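Local coordinates for twitching motility pilus retraction protein (Geobacter sulfurreducens PCA, PDB 5ZFQ) that probably hydrolyses ATP as a six-subunit motor that drives retraction of the type IV pilus, the force behind twitching motility, at residues A[265-270]-A[280-285]; A[311-316]-A[329-334]; A[45-50]-A[112-117]; A[27-32]-A[77-82]. One frame throughout, in Å; residues are numbered along the deposited sequence.

Contact 1. Residues A[265-270]-A[280-285]; sequences RIVDVF and AQLSFV
Leu282 reaches across from helix 275-285 with one methyl group and sets it against two branched residues of helix 259-268. Its CD1 lies 3.5 Å from CG2 of Ile266, with CB of the same isoleucine behind that methyl. One residue on, CG2 of Val267 comes within 4.1 Å of Leu282 CD1. In Ile266 a chi1 of -61° puts CG1 beside the backbone N and leaves CG2 anti to it, directed at the leucine. The meeting is purely apolar and small, for the backbones stay well separated, 8.7 Å from the CA of Ile266 to the CA of Leu282, and a long, forked leucine is suited to span that interval. Replacing Leu282 with an alanine would probably open a gap beside Ile266 CG2 and leave Val267 CG2 without its neighbour here. Further out, Val278 and Leu231 also pack on Ile266, while Ile320 of helix 314-321 touches Leu282, so the core continues into the next helix. Ser283 turns back on its own helix: OG donates to Ala280 O at 2.6 Å, sharing that carbonyl with Phe284 N. Arg265 NH1 hydrogen-bonds Gln277 of a neighbouring subunit. Two consecutive helices joined by a short connection and closed by aliphatic side chains form a helical hairpin, here part of the probable RecA-like ATPase domain, beside its mixed beta-sheet.

Contact 2. Residues A[311-316]-A[329-334]; sequences VPNPAI and YSQMQV
Ile316 and Gln331 lie alongside each other and run in opposite directions, each passing the other on its way toward the partner's backbone. The overlap is between aliphatic parts: CG1 and CD1 of Ile316 both rest near CB of Gln331, with CD1 at 3.7 Å from that CB, and CG1 of Ile316 also sits 3.9 Å from CG of Gln331. Isoleucine suits the buried half, since its longer branch can lie flat along a neighbour. Glutamine suits the outer half because its methylenes can cover that branch while its amide goes elsewhere. The glutamine chain bends at its second torsion (chi2 -56°), which turns the amide toward the start of helix 314-321. There OE1 of Gln331 comes to 3.9 Å from CB of Ala315, a small residue whose single methyl lets the amide lie beside the helix. Asn313 stands beside this group at the N-cap position and is occupied by its own helix: its OD1 accepts from Ile316 N at 2.9 Å, with the donor nearly in line with the side-chain C=O. The capping bond therefore fixes the first turn that presents both Ala315 and Ile316. Beneath, Met310 of strand 303-310 touches Ile316 and Met332 alike. This is an Asn-capped helix that follows an outer strand of the mixed sheet within this chain and packs against the short, weakly bonded helix 328-333.

Contact 3. Residues A[45-50]-A[112-117]; sequences HITTNS and FIQRGA
Thr48 and Ala117, with CA atoms 7.3 Å apart, sit in different turns. Thr47 to Ser50 form a type II turn; Gln114 to Ala117 form a type I' turn, closed by paired backbone bonds, whose Arg115 and Gly116 take positive phi, easy for glycine. CG2 of Thr48 meets CB of Ala117 at 3.8 Å. With CG between backbone N and carbonyl carbon (chi1 72°) and a bend at chi2, Gln114 turns its NE2 to 3.6 Å from Thr48 OG1 and 3.8 Å from Thr47 OG1, crossing the Thr47 side chain at about a right angle. Glutamine suits this place because NE2 donates to a water 3.3 Å away that also accepts from Thr48 N, while OE1 takes NE (2.9 Å) and NH2 of Arg115. This OE1 lies in the guanidinium plane, the nitrogens reaching it from opposite amide faces, which would hold the amide against rotation. Gln201 N of a neighbouring subunit donates to OE1, and Asn200 there bonds Thr47 OG1. A leucine replacing Gln114 would probably cost the water its link to this turn and Arg115 its acceptor. Type I' turns characterise tight beta-hairpins, here joining strands 105-114 and 117-125 of the antiparallel sheet at a subunit interface.

Contact 4. Residues A[27-32]-A[77-82]; sequences ANMHQL and CYSILT
Met29 carries the packed half of this contact, its side chain lying between the start of helix 29-38 and the end of helix 70-79. On the buried side its CB faces CG2 of Ile80 at 4.3 Å, and Phe122 of strand 117-125 underlies the group, touching Met29, Cys77 and Ile80, so the start of helix 29-38 and the end of helix 70-79, with the loop after it, meet over one aromatic residue of the sheet. Methionine suits this place because bends at its second and third torsions fold the unbranched chain back on itself.

At the solvent edge, where the contact opens, stands Ser79. Met29 CG, set anti to its carbonyl carbon (chi1 -77°), comes beside Ser79 OG at 3.4 Å. Serine fits this rim because it is small and its hydroxyl is already engaged: Ser79 OG bonds to Leu76 O in its own helix, and toward Met29 it offers a van der Waals surface.

Further out, Asn28, His30 and Gln31 are exposed. Asn28 OD1 accepts from Gln31 N at 2.9 Å in a nearly straight bond (169°), and Gln31 OE1 in return accepts from Asn28 N at 2.9 Å. The two residues thereby use the backbone N-H groups at the helix start, and a short amide at the cap with a longer one three residues on is well matched to the task. This reciprocal pair is a capping box, which here begins the helix that packs, through Met29, onto the antiparallel sheet of the N-terminal part of the chain.

The four contacts form two pairs on opposite sides of the chain's centre. Contacts 3 and 4, with centres 15 Å apart, share one core around the antiparallel sheet: Ile46 CD1 packs on Leu32 CD1 at 4.0 Å, and Ile46 CG2 on Cys77 SG at 4.2 Å. Contacts 1 and 2 lie on the helices beside the mixed sheet, with centres about 17 Å and nearest atoms about 6 Å apart. Between contacts 1 and 3 the centres are about 45 Å apart, yet both reach the same neighbouring subunit, as befits a hexamer. Val285 of contact 1 is backbone-bonded to Leu151, on the strand leading to the probable P-loop around Lys162.

Contact 1. Residues A[265-270]-A[280-285]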
loop_
_atom_site.group_PDB
_atom_site.type_symbol
_atom_site.label_atom_id
_atom_site.label_comp_id
_atom_site.label_asym_id
_atom_site.label_seq_id
_atom_site.Cartn_x
_atom_site.Cartn_y
_atom_site.Cartn_z
ATOM N N ARG A 265 25.332 -6.716 2.113
ATOM C CA ARG A 265 24.187 -5.884 2.490
ATOM C C ARG A 265 23.990 -4.685 1.569
ATOM O O ARG A 265 22.852 -4.318 1.282
ATOM C CB ARG A 265 24.326 -5.399 3.934
ATOM C CG ARG A 265 23.131 -4.603 4.454
ATOM C CD ARG A 265 21.884 -5.421 4.464
ATOM N NE ARG A 265 22.186 -6.764 4.930
ATOM C CZ ARG A 265 22.355 -7.102 6.210
ATOM N NH1 ARG A 265 22.229 -6.186 7.168
ATOM N NH2 ARG A 265 22.644 -8.367 6.535
ATOM N N ILE A 266 25.083 -4.072 1.116
ATOM C CA ILE A 266 24.994 -2.959 0.166
ATOM C C ILE A 266 24.305 -3.408 -1.135
ATOM O O ILE A 266 23.484 -2.690 -1.705
ATOM C CB ILE A 266 26.382 -2.384 -0.178
ATOM C CG1 ILE A 266 27.072 -1.840 1.070
ATOM C CG2 ILE A 266 26.278 -1.321 -1.261
ATOM C CD1 ILE A 266 26.365 -0.681 1.675
ATOM N N VAL A 267 24.634 -4.613 -1.582
ATOM C CA VAL A 267 24.172 -5.120 -2.867
ATOM C C VAL A 267 22.757 -5.666 -2.776
ATOM O O VAL A 267 21.896 -5.337 -3.590
ATOM C CB VAL A 267 25.101 -6.251 -3.398
ATOM C CG1 VAL A 267 24.602 -6.769 -4.729
ATOM C CG2 VAL A 267 26.547 -5.774 -3.497
ATOM N N ASP A 268 22.540 -6.509 -1.772
ATOM C CA ASP A 268 21.361 -7.348 -1.710
ATOM C C ASP A 268 20.042 -6.592 -1.555
ATOM O O ASP A 268 18.988 -7.148 -1.839
ATOM C CB ASP A 268 21.523 -8.368 -0.572
ATOM C CG ASP A 268 22.595 -9.428 -0.873
ATOM O OD1 ASP A 268 23.013 -9.546 -2.056
ATOM O OD2 ASP A 268 23.006 -10.158 0.070
ATOM N N VAL A 269 20.088 -5.334 -1.128
ATOM C CA VAL A 269 18.855 -4.566 -0.905
ATOM C C VAL A 269 18.294 -4.021 -2.209
ATOM O O VAL A 269 17.133 -3.614 -2.273
ATOM C CB VAL A 269 19.080 -3.381 0.070
ATOM C CG1 VAL A 269 19.291 -3.884 1.506
ATOM C CG2 VAL A 269 20.255 -2.534 -0.392
ATOM N N PHE A 270 19.146 -4.013 -3.232
ATOM C CA PHE A 270 18.816 -3.563 -4.582
ATOM C C PHE A 270 18.166 -4.650 -5.428
ATOM O O PHE A 270 18.447 -5.845 -5.243
ATOM C CB PHE A 270 20.073 -3.093 -5.318
ATOM C CG PHE A 270 20.560 -1.753 -4.896
ATOM C CD1 PHE A 270 20.001 -0.595 -5.437
ATOM C CD2 PHE A 270 21.593 -1.638 -3.971
ATOM C CE1 PHE A 270 20.452 0.664 -5.050
ATOM C CE2 PHE A 270 22.052 -0.391 -3.578
ATOM C CZ PHE A 270 21.478 0.765 -4.121
ATOM N N ALA A 280 29.888 -2.968 -9.310
ATOM C CA ALA A 280 30.880 -2.285 -10.141
ATOM C C ALA A 280 31.240 -0.955 -9.511
ATOM O O ALA A 280 32.406 -0.586 -9.449
ATOM C CB ALA A 280 30.359 -2.089 -11.563
ATOM N N GLN A 281 30.221 -0.255 -9.027
ATOM C CA GLN A 281 30.402 0.980 -8.283
ATOM C C GLN A 281 31.224 0.781 -7.017
ATOM O O GLN A 281 32.185 1.529 -6.751
ATOM C CB GLN A 281 29.050 1.574 -7.911
ATOM C CG GLN A 281 28.516 2.562 -8.917
ATOM C CD GLN A 281 27.076 2.901 -8.649
ATOM O OE1 GLN A 281 26.228 2.007 -8.543
ATOM N NE2 GLN A 281 26.785 4.190 -8.510
ATOM N N LEU A 282 30.841 -0.215 -6.222
ATOM C CA LEU A 282 31.529 -0.470 -4.972
ATOM C C LEU A 282 32.988 -0.779 -5.220
ATOM O O LEU A 282 33.859 -0.339 -4.465
ATOM C CB LEU A 282 30.888 -1.628 -4.223
ATOM C CG LEU A 282 29.775 -1.328 -3.234
ATOM C CD1 LEU A 282 29.180 -2.657 -2.765
ATOM C CD2 LEU A 282 30.313 -0.523 -2.069
ATOM N N SER A 283 33.251 -1.540 -6.285
ATOM C CA SER A 283 34.611 -1.987 -6.558
ATOM C C SER A 283 35.474 -0.772 -6.857
ATOM O O SER A 283 36.661 -0.745 -6.530
ATOM C CB SER A 283 34.664 -3.005 -7.719
ATOM O OG SER A 283 34.126 -2.496 -8.930
ATOM N N PHE A 284 34.849 0.239 -7.451
ATOM C CA PHE A 284 35.539 1.455 -7.855
ATOM C C PHE A 284 35.785 2.425 -6.680
ATOM O O PHE A 284 36.900 2.943 -6.524
ATOM C CB PHE A 284 34.740 2.142 -8.981
ATOM C CG PHE A 284 35.252 3.505 -9.356
ATOM C CD1 PHE A 284 36.625 3.772 -9.414
ATOM C CD2 PHE A 284 34.364 4.524 -9.674
ATOM C CE1 PHE A 284 37.105 5.037 -9.763
ATOM C CE2 PHE A 284 34.835 5.790 -10.028
ATOM C CZ PHE A 284 36.215 6.039 -10.069
ATOM N N VAL A 285 34.759 2.655 -5.857
ATOM C CA VAL A 285 34.792 3.776 -4.914
ATOM C C VAL A 285 35.134 3.385 -3.463
ATOM O O VAL A 285 35.581 4.242 -2.683
ATOM C CB VAL A 285 33.434 4.560 -4.903
ATOM C CG1 VAL A 285 33.021 4.983 -6.300
ATOM C CG2 VAL A 285 32.344 3.753 -4.232
#

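Contact 2. Residues A[311-316]-A[329-334]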
loop_
_atom_site.group_PDB
_atom_site.type_symbol
_atom_site.label_atom_id
_atom_site.label_comp_id
_atom_site.label_asym_id
_atom_site.label_seq_id
_atom_site.Cartn_x
_atom_site.Cartn_y
_atom_site.Cartn_z
ATOM N N VAL A 311 40.922 -3.181 3.600
ATOM C CA VAL A 311 41.426 -2.164 2.708
ATOM C C VAL A 311 41.474 -2.779 1.344
ATOM O O VAL A 311 42.177 -3.721 1.123
ATOM C CB VAL A 311 42.830 -1.718 3.077
ATOM C CG1 VAL A 311 43.228 -0.535 2.234
ATOM C CG2 VAL A 311 42.885 -1.312 4.525
ATOM N N PRO A 312 40.664 -2.185 0.393
ATOM C CA PRO A 312 40.684 -2.820 -0.927
ATOM C C PRO A 312 41.964 -2.746 -1.702
ATOM O O PRO A 312 42.724 -1.841 -1.533
ATOM C CB PRO A 312 39.611 -2.066 -1.679
ATOM C CG PRO A 312 38.664 -1.691 -0.645
ATOM C CD PRO A 312 39.572 -1.129 0.338
ATOM N N ASN A 313 42.182 -3.738 -2.543
ATOM C CA ASN A 313 43.352 -3.818 -3.385
ATOM C C ASN A 313 42.933 -4.330 -4.727
ATOM O O ASN A 313 41.827 -4.755 -4.878
ATOM C CB ASN A 313 44.467 -4.638 -2.771
ATOM C CG ASN A 313 44.066 -6.047 -2.460
ATOM O OD1 ASN A 313 43.192 -6.609 -3.065
ATOM N ND2 ASN A 313 44.734 -6.619 -1.516
ATOM N N PRO A 314 43.782 -4.257 -5.730
ATOM C CA PRO A 314 43.306 -4.752 -7.027
ATOM C C PRO A 314 42.545 -6.071 -6.912
ATOM O O PRO A 314 41.451 -6.199 -7.481
ATOM C CB PRO A 314 44.601 -4.943 -7.810
ATOM C CG PRO A 314 45.490 -3.892 -7.285
ATOM C CD PRO A 314 45.179 -3.788 -5.818
ATOM N N ALA A 315 43.099 -7.004 -6.140
ATOM C CA ALA A 315 42.543 -8.349 -6.009
ATOM C C ALA A 315 41.123 -8.367 -5.446
ATOM O O ALA A 315 40.297 -9.191 -5.863
ATOM C CB ALA A 315 43.465 -9.217 -5.136
ATOM N N ILE A 316 40.848 -7.459 -4.511
ATOM C CA ILE A 316 39.543 -7.391 -3.838
ATOM C C ILE A 316 38.499 -6.658 -4.678
ATOM O O ILE A 316 37.337 -7.060 -4.731
ATOM C CB ILE A 316 39.677 -6.723 -2.436
ATOM C CG1 ILE A 316 40.407 -7.684 -1.492
ATOM C CG2 ILE A 316 38.313 -6.290 -1.877
ATOM C CD1 ILE A 316 40.555 -7.204 -0.074
ATOM N N TYR A 329 37.415 -12.386 2.323
ATOM C CA TYR A 329 37.919 -12.700 3.656
ATOM C C TYR A 329 39.329 -13.298 3.627
ATOM O O TYR A 329 40.149 -13.047 4.519
ATOM C CB TYR A 329 36.954 -13.653 4.361
ATOM C CG TYR A 329 37.299 -13.880 5.812
ATOM C CD1 TYR A 329 37.033 -12.905 6.776
ATOM C CD2 TYR A 329 37.898 -15.071 6.221
ATOM C CE1 TYR A 329 37.356 -13.118 8.106
ATOM C CE2 TYR A 329 38.218 -15.289 7.542
ATOM C CZ TYR A 329 37.951 -14.315 8.481
ATOM O OH TYR A 329 38.281 -14.554 9.796
ATOM N N SER A 330 39.595 -14.081 2.586
ATOM C CA SER A 330 40.920 -14.648 2.337
ATOM C C SER A 330 42.008 -13.587 2.184
ATOM O O SER A 330 43.088 -13.695 2.775
ATOM C CB SER A 330 40.880 -15.520 1.085
ATOM O OG SER A 330 42.188 -15.867 0.662
ATOM N N GLN A 331 41.718 -12.566 1.384
ATOM C CA GLN A 331 42.654 -11.470 1.174
ATOM C C GLN A 331 42.924 -10.700 2.468
ATOM O O GLN A 331 43.978 -10.094 2.639
ATOM C CB GLN A 331 42.127 -10.533 0.091
ATOM C CG GLN A 331 42.136 -11.165 -1.274
ATOM C CD GLN A 331 43.525 -11.669 -1.667
ATOM O OE1 GLN A 331 44.485 -10.888 -1.742
ATOM N NE2 GLN A 331 43.638 -12.984 -1.915
ATOM N N MET A 332 41.979 -10.742 3.395
ATOM C CA MET A 332 42.140 -9.983 4.622
ATOM C C MET A 332 43.057 -10.700 5.620
ATOM O O MET A 332 43.666 -10.062 6.494
ATOM C CB MET A 332 40.772 -9.709 5.239
ATOM C CG MET A 332 39.769 -9.235 4.220
ATOM S SD MET A 332 38.170 -8.782 4.892
ATOM C CE MET A 332 38.579 -8.211 6.551
ATOM N N GLN A 333 43.134 -12.011 5.503
ATOM C CA GLN A 333 43.966 -12.810 6.376
ATOM C C GLN A 333 45.436 -12.493 6.200
ATOM O O GLN A 333 46.175 -12.338 7.160
ATOM C CB GLN A 333 43.720 -14.271 6.086
ATOM C CG GLN A 333 42.721 -14.932 7.002
ATOM C CD GLN A 333 42.033 -16.084 6.329
ATOM O OE1 GLN A 333 42.169 -16.274 5.143
ATOM N NE2 GLN A 333 41.296 -16.861 7.085
ATOM N N VAL A 334 45.843 -12.336 4.954
ATOM C CA VAL A 334 47.230 -12.074 4.620
ATOM C C VAL A 334 47.596 -10.629 4.331
ATOM O O VAL A 334 48.695 -10.377 3.871
ATOM C CB VAL A 334 47.630 -12.889 3.393
ATOM C CG1 VAL A 334 47.035 -14.268 3.494
ATOM C CG2 VAL A 334 47.137 -12.213 2.146
#

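Contact 3. Residues A[45-50]-A[112-117]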
loop_
_atom_site.group_PDB
_atom_site.type_symbol
_atom_site.label_atom_id
_atom_site.label_comp_id
_atom_site.label_asym_id
_atom_site.label_seq_id
_atom_site.Cartn_x
_atom_site.Cartn_y
_atom_site.Cartn_z
ATOM N N HIS A 45 21.095 11.948 35.740
ATOM C CA HIS A 45 19.745 11.398 35.669
ATOM C C HIS A 45 18.794 12.168 36.549
ATOM O O HIS A 45 19.064 12.390 37.729
ATOM C CB HIS A 45 19.735 9.927 36.047
ATOM C CG HIS A 45 20.338 9.047 35.007
ATOM N ND1 HIS A 45 19.581 8.413 34.047
ATOM C CD2 HIS A 45 21.627 8.723 34.749
ATOM C CE1 HIS A 45 20.380 7.723 33.249
ATOM N NE2 HIS A 45 21.625 7.894 33.653
ATOM N N ILE A 46 17.682 12.577 35.944
ATOM C CA ILE A 46 16.639 13.331 36.634
ATOM C C ILE A 46 15.332 12.545 36.574
ATOM O O ILE A 46 14.615 12.566 35.564
ATOM C CB ILE A 46 16.416 14.749 36.012
ATOM C CG1 ILE A 46 17.743 15.510 35.924
ATOM C CG2 ILE A 46 15.359 15.510 36.794
ATOM C CD1 ILE A 46 18.401 15.738 37.292
ATOM N N THR A 47 15.019 11.857 37.663
ATOM C CA THR A 47 13.815 11.070 37.687
ATOM C C THR A 47 13.255 11.119 39.093
ATOM O O THR A 47 13.997 11.399 40.039
ATOM C CB THR A 47 14.098 9.633 37.234
ATOM O OG1 THR A 47 12.870 9.002 36.869
ATOM C CG2 THR A 47 14.779 8.838 38.338
ATOM N N THR A 48 11.960 10.855 39.238
ATOM C CA THR A 48 11.295 11.002 40.535
ATOM C C THR A 48 11.645 9.921 41.560
ATOM O O THR A 48 11.990 8.802 41.204
ATOM C CB THR A 48 9.771 11.017 40.371
ATOM O OG1 THR A 48 9.344 9.788 39.772
ATOM C CG2 THR A 48 9.345 12.195 39.495
ATOM N N ASN A 49 11.541 10.288 42.837
ATOM C CA ASN A 49 11.749 9.396 44.001
ATOM C C ASN A 49 13.198 8.977 44.126
ATOM O O ASN A 49 13.536 8.046 44.830
ATOM C CB ASN A 49 10.829 8.175 43.930
ATOM C CG ASN A 49 9.366 8.569 43.863
ATOM O OD1 ASN A 49 8.917 9.457 44.592
ATOM N ND2 ASN A 49 8.619 7.934 42.970
ATOM N N SER A 50 14.049 9.710 43.434
ATOM C CA SER A 50 15.482 9.530 43.512
ATOM C C SER A 50 16.126 10.905 43.539
ATOM O O SER A 50 15.657 11.817 42.867
ATOM C CB SER A 50 15.992 8.713 42.319
ATOM O OG SER A 50 17.384 8.883 42.142
ATOM N N PHE A 112 11.738 12.412 28.701
ATOM C CA PHE A 112 10.703 11.427 28.395
ATOM C C PHE A 112 9.695 11.373 29.534
ATOM O O PHE A 112 9.882 12.034 30.559
ATOM C CB PHE A 112 11.311 10.026 28.118
ATOM C CG PHE A 112 12.167 9.464 29.252
ATOM C CD1 PHE A 112 13.491 9.877 29.423
ATOM C CD2 PHE A 112 11.667 8.475 30.102
ATOM C CE1 PHE A 112 14.285 9.341 30.451
ATOM C CE2 PHE A 112 12.452 7.932 31.138
ATOM C CZ PHE A 112 13.757 8.358 31.310
ATOM N N ILE A 113 8.622 10.601 29.330
ATOM C CA ILE A 113 7.631 10.376 30.369
ATOM C C ILE A 113 7.772 8.965 30.918
ATOM O O ILE A 113 7.776 7.969 30.169
ATOM C CB ILE A 113 6.171 10.591 29.862
ATOM C CG1 ILE A 113 5.950 12.037 29.401
ATOM C CG2 ILE A 113 5.183 10.284 30.971
ATOM C CD1 ILE A 113 6.225 13.074 30.477
ATOM N N GLN A 114 7.900 8.864 32.234
ATOM C CA GLN A 114 7.813 7.544 32.849
ATOM C C GLN A 114 6.857 7.619 34.028
ATOM O O GLN A 114 6.945 8.521 34.856
ATOM C CB GLN A 114 9.203 7.022 33.252
ATOM C CG GLN A 114 9.851 7.694 34.444
ATOM C CD GLN A 114 9.527 6.973 35.749
ATOM O OE1 GLN A 114 9.475 5.728 35.799
ATOM N NE2 GLN A 114 9.291 7.752 36.813
ATOM N N ARG A 115 5.919 6.678 34.051
ATOM C CA ARG A 115 4.899 6.592 35.090
ATOM C C ARG A 115 4.223 7.954 35.383
ATOM O O ARG A 115 4.038 8.349 36.547
ATOM C CB ARG A 115 5.514 5.981 36.352
ATOM C CG ARG A 115 5.613 4.459 36.265
ATOM C CD ARG A 115 6.290 3.849 37.477
ATOM N NE ARG A 115 7.739 4.096 37.502
ATOM C CZ ARG A 115 8.573 3.596 38.424
ATOM N NH1 ARG A 115 8.102 2.813 39.404
ATOM N NH2 ARG A 115 9.877 3.868 38.373
ATOM N N GLY A 116 3.879 8.670 34.311
ATOM C CA GLY A 116 3.172 9.933 34.419
ATOM C C GLY A 116 4.042 11.141 34.725
ATOM O O GLY A 116 3.535 12.266 34.829
ATOM N N ALA A 117 5.346 10.909 34.876
ATOM C CA ALA A 117 6.279 11.959 35.255
ATOM C C ALA A 117 7.345 12.216 34.195
ATOM O O ALA A 117 7.736 11.329 33.440
ATOM C CB ALA A 117 6.949 11.615 36.579
HETATM O O HOH W 1 10.468 10.787 36.591
#

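Contact 4. Residues A[27-32]-A[77-82]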
loop_
_atom_site.group_PDB
_atom_site.type_symbol
_atom_site.label_atom_id
_atom_site.label_comp_id
_atom_site.label_asym_id
_atom_site.label_seq_id
_atom_site.Cartn_x
_atom_site.Cartn_y
_atom_site.Cartn_z
ATOM N N ALA A 27 17.969 22.851 43.929
ATOM C CA ALA A 27 19.002 23.281 42.997
ATOM C C ALA A 27 18.488 23.338 41.534
ATOM O O ALA A 27 17.594 22.584 41.144
ATOM C CB ALA A 27 20.181 22.369 43.109
ATOM N N ASN A 28 19.041 24.237 40.731
ATOM C CA ASN A 28 18.625 24.339 39.341
ATOM C C ASN A 28 19.586 23.536 38.478
ATOM O O ASN A 28 20.609 23.051 38.995
ATOM C CB ASN A 28 18.554 25.808 38.883
ATOM C CG ASN A 28 19.897 26.549 38.991
ATOM O OD1 ASN A 28 20.947 26.007 38.651
ATOM N ND2 ASN A 28 19.852 27.802 39.460
ATOM N N MET A 29 19.271 23.412 37.181
ATOM C CA MET A 29 20.047 22.565 36.266
ATOM C C MET A 29 21.485 23.080 36.091
ATOM O O MET A 29 22.419 22.290 35.904
ATOM C CB MET A 29 19.361 22.452 34.893
ATOM C CG MET A 29 18.178 21.496 34.855
ATOM S SD MET A 29 18.600 19.760 35.238
ATOM C CE MET A 29 19.374 19.214 33.717
ATOM N N HIS A 30 21.660 24.395 36.150
ATOM C CA HIS A 30 22.991 24.964 36.037
ATOM C C HIS A 30 23.883 24.394 37.134
ATOM O O HIS A 30 24.935 23.828 36.844
ATOM C CB HIS A 30 22.933 26.490 36.111
ATOM C CG HIS A 30 24.232 27.152 35.803
ATOM N ND1 HIS A 30 25.286 27.172 36.690
ATOM C CD2 HIS A 30 24.656 27.809 34.698
ATOM C CE1 HIS A 30 26.300 27.828 36.151
ATOM N NE2 HIS A 30 25.946 28.218 34.938
ATOM N N GLN A 31 23.443 24.533 38.385
ATOM C CA GLN A 31 24.073 23.870 39.531
ATOM C C GLN A 31 24.298 22.385 39.296
ATOM O O GLN A 31 25.385 21.868 39.552
ATOM C CB GLN A 31 23.221 24.032 40.780
ATOM C CG GLN A 31 23.194 25.415 41.318
ATOM C CD GLN A 31 22.243 25.535 42.495
ATOM O OE1 GLN A 31 21.027 25.672 42.313
ATOM N NE2 GLN A 31 22.788 25.489 43.711
ATOM N N LEU A 32 23.267 21.700 38.818
ATOM C CA LEU A 32 23.351 20.252 38.675
ATOM C C LEU A 32 24.375 19.831 37.614
ATOM O O LEU A 32 25.144 18.895 37.824
ATOM C CB LEU A 32 21.964 19.663 38.361
ATOM C CG LEU A 32 20.984 19.621 39.555
ATOM C CD1 LEU A 32 19.645 18.995 39.175
ATOM C CD2 LEU A 32 21.597 18.891 40.753
ATOM N N CYS A 77 13.798 19.674 33.821
ATOM C CA CYS A 77 13.958 19.341 32.420
ATOM C C CYS A 77 13.384 20.459 31.518
ATOM O O CYS A 77 13.825 20.646 30.378
ATOM C CB CYS A 77 13.302 17.990 32.104
ATOM S SG CYS A 77 14.038 16.515 32.940
ATOM N N TYR A 78 12.409 21.217 32.019
ATOM C CA TYR A 78 11.845 22.287 31.199
ATOM C C TYR A 78 12.770 23.489 31.136
ATOM O O TYR A 78 12.750 24.240 30.163
ATOM C CB TYR A 78 10.477 22.693 31.704
ATOM C CG TYR A 78 9.351 21.896 31.057
ATOM C CD1 TYR A 78 9.498 20.534 30.747
ATOM C CD2 TYR A 78 8.139 22.501 30.761
ATOM C CE1 TYR A 78 8.446 19.806 30.169
ATOM C CE2 TYR A 78 7.097 21.795 30.195
ATOM C CZ TYR A 78 7.251 20.459 29.899
ATOM O OH TYR A 78 6.188 19.813 29.317
ATOM N N SER A 79 13.620 23.639 32.146
ATOM C CA SER A 79 14.456 24.820 32.257
ATOM C C SER A 79 15.556 24.870 31.187
ATOM O O SER A 79 16.102 25.946 30.912
ATOM C CB SER A 79 15.056 24.911 33.667
ATOM O OG SER A 79 16.159 24.055 33.840
ATOM N N ILE A 80 15.872 23.736 30.566
ATOM C CA ILE A 80 16.814 23.764 29.444
ATOM C C ILE A 80 16.135 23.668 28.082
ATOM O O ILE A 80 16.745 23.168 27.129
ATOM C CB ILE A 80 17.849 22.635 29.537
ATOM C CG1 ILE A 80 17.168 21.287 29.791
ATOM C CG2 ILE A 80 18.878 22.966 30.617
ATOM C CD1 ILE A 80 16.963 20.454 28.572
ATOM N N LEU A 81 14.886 24.144 28.004
ATOM C CA LEU A 81 14.060 24.028 26.801
ATOM C C LEU A 81 13.477 25.362 26.340
ATOM O O LEU A 81 13.079 26.227 27.141
ATOM C CB LEU A 81 12.895 23.051 27.005
ATOM C CG LEU A 81 13.153 21.566 27.228
ATOM C CD1 LEU A 81 11.882 20.722 27.072
ATOM C CD2 LEU A 81 14.254 21.081 26.308
ATOM N N THR A 82 13.414 25.488 25.022
ATOM C CA THR A 82 12.684 26.544 24.357
ATOM C C THR A 82 11.203 26.177 24.341
ATOM O O THR A 82 10.824 25.039 24.625
ATOM C CB THR A 82 13.183 26.739 22.931
ATOM O OG1 THR A 82 12.549 25.780 22.080
ATOM C CG2 THR A 82 14.688 26.524 22.868
#